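Local coordinates for Lmo0651 protein (Listeria monocytogenes serovar 1/2a, PDB 6EP3), which controls expression of the Agr system and mediates virulence as a GntR-family transcription factor that probably binds specific regulatory DNA sequences, at residues E88-A99 with I195-F206. Sequence-based numbering, arbitrary orientation.
Sequences EIFVDAAIAKAA and IELARKTIKSMF. With SO4 (sulfate ion), chain P.
Arg199 NH2 is gripped twice, giving one N-H to Asp92 OD2 at 2.8 Å and another to sulfate O3. Its helix, 195-206, runs antiparallel to 88-99, with segment axes 174° apart and 10.2 Å at their closest, a pairing of the first and last helices of the all-helical FCD domain found in FadR-like GntR regulators. Arg199 takes the Asp92 carboxylate side-on. Arg199 NE completes the pair at 2.8 Å from Asp92 OD1, which lies near the guanidinium plane, although NE itself approaches from above the carboxylate plane. A bend at chi3 (74°) brings the guanidinium edge-on to Asp92, while NH1 reaches sulfate O4; the sulfate, probably from the crystallisation liquor, takes the NH1/NH2 edge, next to the NE/NH2 edge used by Asp92. Ala96 CB covers one face. These bonds should fix the group's rotation, and the two anions probably compensate its charge. Beneath this polar layer the branched residues close up: Val91 CG1 meets Ile202 CG2, and Ile95 CG2 touches both Ile195 CG2 and the Arg199 CG methylene. Helix 126-142 also packs on Val91, through Ile137, Leu140 and Ile141. At the far end Glu88, fully extended, slides across Phe206 with its carboxylate almost parallel to the ring. Glu88 CB stands 3.9 Å from the Phe206 ring centroid, 9° off the normal, in a CH-pi contact.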
loop_
_atom_site.group_PDB
_atom_site.type_symbol
_atom_site.label_atom_id
_atom_site.label_comp_id
_atom_site.label_asym_id
_atom_site.label_seq_id
_atom_site.Cartn_x
_atom_site.Cartn_y
_atom_site.Cartn_z
ATOM N N GLU B 88 -6.276 3.656 -10.643
ATOM C CA GLU B 88 -6.917 4.760 -11.344
ATOM C C GLU B 88 -7.373 5.855 -10.392
ATOM O O GLU B 88 -7.285 7.042 -10.730
ATOM C CB GLU B 88 -8.105 4.244 -12.158
ATOM C CG GLU B 88 -8.881 5.338 -12.880
ATOM C CD GLU B 88 -10.087 4.811 -13.639
ATOM O OE1 GLU B 88 -10.344 3.589 -13.588
ATOM O OE2 GLU B 88 -10.775 5.624 -14.292
ATOM N N ILE B 89 -7.838 5.497 -9.193
ATOM C CA ILE B 89 -8.113 6.543 -8.214
ATOM C C ILE B 89 -6.827 7.292 -7.880
ATOM O O ILE B 89 -6.820 8.529 -7.794
ATOM C CB ILE B 89 -8.836 5.991 -6.966
ATOM C CG1 ILE B 89 -7.923 5.171 -6.063
ATOM C CG2 ILE B 89 -10.054 5.174 -7.375
ATOM C CD1 ILE B 89 -8.610 4.699 -4.813
ATOM N N PHE B 90 -5.711 6.565 -7.724
ATOM C CA PHE B 90 -4.441 7.243 -7.461
ATOM C C PHE B 90 -4.052 8.187 -8.604
ATOM O O PHE B 90 -3.637 9.328 -8.362
ATOM C CB PHE B 90 -3.337 6.217 -7.216
ATOM C CG PHE B 90 -3.258 5.751 -5.795
ATOM C CD1 PHE B 90 -3.296 6.661 -4.752
ATOM C CD2 PHE B 90 -3.147 4.404 -5.499
ATOM C CE1 PHE B 90 -3.227 6.235 -3.439
ATOM C CE2 PHE B 90 -3.075 3.972 -4.189
ATOM C CZ PHE B 90 -3.115 4.889 -3.158
ATOM N N VAL B 91 -4.187 7.734 -9.852
ATOM C CA VAL B 91 -3.778 8.553 -10.997
ATOM C C VAL B 91 -4.646 9.803 -11.099
ATOM O O VAL B 91 -4.145 10.927 -11.277
ATOM C CB VAL B 91 -3.834 7.732 -12.299
ATOM C CG1 VAL B 91 -3.556 8.619 -13.505
ATOM C CG2 VAL B 91 -2.856 6.571 -12.256
ATOM N N ASP B 92 -5.966 9.623 -11.011
ATOM C CA ASP B 92 -6.874 10.755 -11.138
ATOM C C ASP B 92 -6.654 11.766 -10.023
ATOM O O ASP B 92 -6.629 12.977 -10.274
ATOM C CB ASP B 92 -8.323 10.270 -11.150
ATOM C CG ASP B 92 -9.308 11.400 -11.368
ATOM O OD1 ASP B 92 -9.384 11.909 -12.507
ATOM O OD2 ASP B 92 -10.002 11.782 -10.401
ATOM N N ALA B 93 -6.486 11.294 -8.781
ATOM C CA ALA B 93 -6.235 12.222 -7.684
ATOM C C ALA B 93 -4.892 12.922 -7.847
ATOM O O ALA B 93 -4.757 14.097 -7.493
ATOM C CB ALA B 93 -6.307 11.494 -6.343
ATOM N N ALA B 94 -3.888 12.223 -8.379
ATOM C CA ALA B 94 -2.602 12.865 -8.632
ATOM C C ALA B 94 -2.761 14.024 -9.602
ATOM O O ALA B 94 -2.270 15.134 -9.353
ATOM C CB ALA B 94 -1.602 11.846 -9.180
ATOM N N ILE B 95 -3.453 13.783 -10.717
ATOM C CA ILE B 95 -3.628 14.841 -11.708
ATOM C C ILE B 95 -4.451 15.985 -11.126
ATOM O O ILE B 95 -4.138 17.165 -11.333
ATOM C CB ILE B 95 -4.246 14.273 -12.999
ATOM C CG1 ILE B 95 -3.327 13.204 -13.589
ATOM C CG2 ILE B 95 -4.437 15.363 -14.029
ATOM C CD1 ILE B 95 -1.882 13.644 -13.675
ATOM N N ALA B 96 -5.495 15.658 -10.362
ATOM C CA ALA B 96 -6.328 16.695 -9.763
ATOM C C ALA B 96 -5.525 17.554 -8.791
ATOM O O ALA B 96 -5.634 18.785 -8.797
ATOM C CB ALA B 96 -7.530 16.060 -9.059
ATOM N N LYS B 97 -4.722 16.919 -7.937
ATOM C CA LYS B 97 -3.921 17.670 -6.978
ATOM C C LYS B 97 -2.897 18.547 -7.682
ATOM O O LYS B 97 -2.737 19.725 -7.338
ATOM C CB LYS B 97 -3.233 16.713 -6.005
ATOM C CG LYS B 97 -2.474 17.410 -4.882
ATOM C CD LYS B 97 -1.671 16.415 -4.056
ATOM C CE LYS B 97 -0.861 17.115 -2.971
ATOM N NZ LYS B 97 0.078 16.173 -2.301
ATOM N N ALA B 98 -2.197 17.993 -8.676
ATOM C CA ALA B 98 -1.198 18.782 -9.389
ATOM C C ALA B 98 -1.834 19.988 -10.065
ATOM O O ALA B 98 -1.301 21.102 -9.990
ATOM C CB ALA B 98 -0.471 17.912 -10.416
ATOM N N ALA B 99 -2.994 19.794 -10.696
ATOM C CA ALA B 99 -3.654 20.906 -11.365
ATOM C C ALA B 99 -4.185 21.927 -10.366
ATOM O O ALA B 99 -4.149 23.135 -10.630
ATOM C CB ALA B 99 -4.784 20.384 -12.248
ATOM N N ILE B 195 -6.742 19.844 -18.419
ATOM C CA ILE B 195 -6.644 18.885 -17.326
ATOM C C ILE B 195 -7.847 17.955 -17.311
ATOM O O ILE B 195 -7.704 16.738 -17.146
ATOM C CB ILE B 195 -6.488 19.619 -15.988
ATOM C CG1 ILE B 195 -5.314 20.594 -16.064
ATOM C CG2 ILE B 195 -6.281 18.612 -14.876
ATOM C CD1 ILE B 195 -4.005 19.932 -16.403
ATOM N N GLU B 196 -9.050 18.507 -17.462
ATOM C CA GLU B 196 -10.241 17.666 -17.451
ATOM C C GLU B 196 -10.233 16.697 -18.626
ATOM O O GLU B 196 -10.630 15.533 -18.488
ATOM C CB GLU B 196 -11.494 18.540 -17.469
ATOM C CG GLU B 196 -11.531 19.563 -16.347
ATOM C CD GLU B 196 -11.256 18.950 -14.984
ATOM O OE1 GLU B 196 -10.110 19.069 -14.496
ATOM O OE2 GLU B 196 -12.187 18.353 -14.400
ATOM N N LEU B 197 -9.764 17.158 -19.787
ATOM C CA LEU B 197 -9.656 16.272 -20.940
ATOM C C LEU B 197 -8.644 15.165 -20.684
ATOM O O LEU B 197 -8.885 14.001 -21.028
ATOM C CB LEU B 197 -9.274 17.079 -22.182
ATOM C CG LEU B 197 -10.429 17.457 -23.113
ATOM C CD1 LEU B 197 -9.930 18.296 -24.277
ATOM C CD2 LEU B 197 -11.136 16.212 -23.618
ATOM N N ALA B 198 -7.510 15.503 -20.062
ATOM C CA ALA B 198 -6.529 14.479 -19.715
ATOM C C ALA B 198 -7.108 13.467 -18.734
ATOM O O ALA B 198 -6.862 12.261 -18.851
ATOM C CB ALA B 198 -5.273 15.133 -19.137
ATOM N N ARG B 199 -7.884 13.935 -17.758
ATOM C CA ARG B 199 -8.449 13.017 -16.778
ATOM C C ARG B 199 -9.476 12.092 -17.419
ATOM O O ARG B 199 -9.510 10.890 -17.126
ATOM C CB ARG B 199 -9.067 13.798 -15.623
ATOM C CG ARG B 199 -8.056 14.583 -14.815
ATOM C CD ARG B 199 -8.751 15.481 -13.814
ATOM N NE ARG B 199 -9.292 14.716 -12.700
ATOM C CZ ARG B 199 -10.017 15.245 -11.722
ATOM N NH1 ARG B 199 -10.288 16.543 -11.729
ATOM N NH2 ARG B 199 -10.469 14.479 -10.741
ATOM N N LYS B 200 -10.299 12.624 -18.324
ATOM C CA LYS B 200 -11.257 11.760 -19.004
ATOM C C LYS B 200 -10.560 10.807 -19.969
ATOM O O LYS B 200 -11.021 9.677 -20.160
ATOM C CB LYS B 200 -12.314 12.601 -19.718
ATOM C CG LYS B 200 -13.083 13.531 -18.777
ATOM C CD LYS B 200 -13.481 12.816 -17.473
ATOM C CE LYS B 200 -14.870 13.218 -16.998
ATOM N NZ LYS B 200 -15.845 12.091 -17.048
ATOM N N THR B 201 -9.419 11.208 -20.534
ATOM C CA THR B 201 -8.646 10.282 -21.356
ATOM C C THR B 201 -8.060 9.158 -20.513
ATOM O O THR B 201 -8.049 7.996 -20.934
ATOM C CB THR B 201 -7.531 11.028 -22.090
ATOM O OG1 THR B 201 -8.078 12.169 -22.763
ATOM C CG2 THR B 201 -6.871 10.118 -23.111
ATOM N N ILE B 202 -7.559 9.493 -19.322
ATOM C CA ILE B 202 -7.072 8.476 -18.391
ATOM C C ILE B 202 -8.187 7.494 -18.058
ATOM O O ILE B 202 -7.994 6.269 -18.048
ATOM C CB ILE B 202 -6.527 9.143 -17.116
ATOM C CG1 ILE B 202 -5.290 9.982 -17.428
ATOM C CG2 ILE B 202 -6.223 8.098 -16.051
ATOM C CD1 ILE B 202 -4.848 10.842 -16.270
ATOM N N LYS B 203 -9.372 8.032 -17.766
ATOM C CA LYS B 203 -10.513 7.190 -17.428
ATOM C C LYS B 203 -10.882 6.276 -18.589
ATOM O O LYS B 203 -11.161 5.087 -18.389
ATOM C CB LYS B 203 -11.695 8.068 -17.021
ATOM C CG LYS B 203 -13.009 7.326 -16.863
ATOM C CD LYS B 203 -14.078 8.226 -16.259
ATOM C CE LYS B 203 -15.373 7.464 -16.029
ATOM N NZ LYS B 203 -16.433 8.326 -15.429
ATOM N N SER B 204 -10.868 6.809 -19.813
ATOM C CA SER B 204 -11.172 5.999 -20.989
ATOM C C SER B 204 -10.137 4.898 -21.184
ATOM O O SER B 204 -10.486 3.755 -21.507
ATOM C CB SER B 204 -11.234 6.892 -22.228
ATOM O OG SER B 204 -11.233 6.122 -23.416
ATOM N N MET B 205 -8.857 5.232 -21.005
ATOM C CA MET B 205 -7.794 4.237 -21.098
ATOM C C MET B 205 -8.035 3.094 -20.127
ATOM O O MET B 205 -7.976 1.913 -20.501
ATOM C CB MET B 205 -6.443 4.900 -20.819
ATOM C CG MET B 205 -5.236 4.006 -21.067
ATOM S SD MET B 205 -3.671 4.758 -20.554
ATOM C CE MET B 205 -3.931 4.887 -18.784
ATOM N N PHE B 206 -8.311 3.431 -18.867
ATOM C CA PHE B 206 -8.512 2.396 -17.859
ATOM C C PHE B 206 -9.769 1.582 -18.145
ATOM O O PHE B 206 -9.780 0.363 -17.947
ATOM C CB PHE B 206 -8.569 3.022 -16.466
ATOM C CG PHE B 206 -7.218 3.238 -15.846
ATOM C CD1 PHE B 206 -6.556 2.204 -15.208
ATOM C CD2 PHE B 206 -6.598 4.474 -15.927
ATOM C CE1 PHE B 206 -5.310 2.405 -14.642
ATOM C CE2 PHE B 206 -5.351 4.679 -15.369
ATOM C CZ PHE B 206 -4.707 3.643 -14.728
HETATM S S SO4 P . -12.162 17.133 -8.422
HETATM O O1 SO4 P . -13.620 17.088 -8.484
HETATM O O2 SO4 P . -11.744 17.848 -7.221
HETATM O O3 SO4 P . -11.635 15.773 -8.385
HETATM O O4 SO4 P . -11.651 17.828 -9.600
HETATM O O HOH W 1 -12.289 3.860 -16.070
HETATM O O HOH W 2 -9.053 10.253 -14.262
#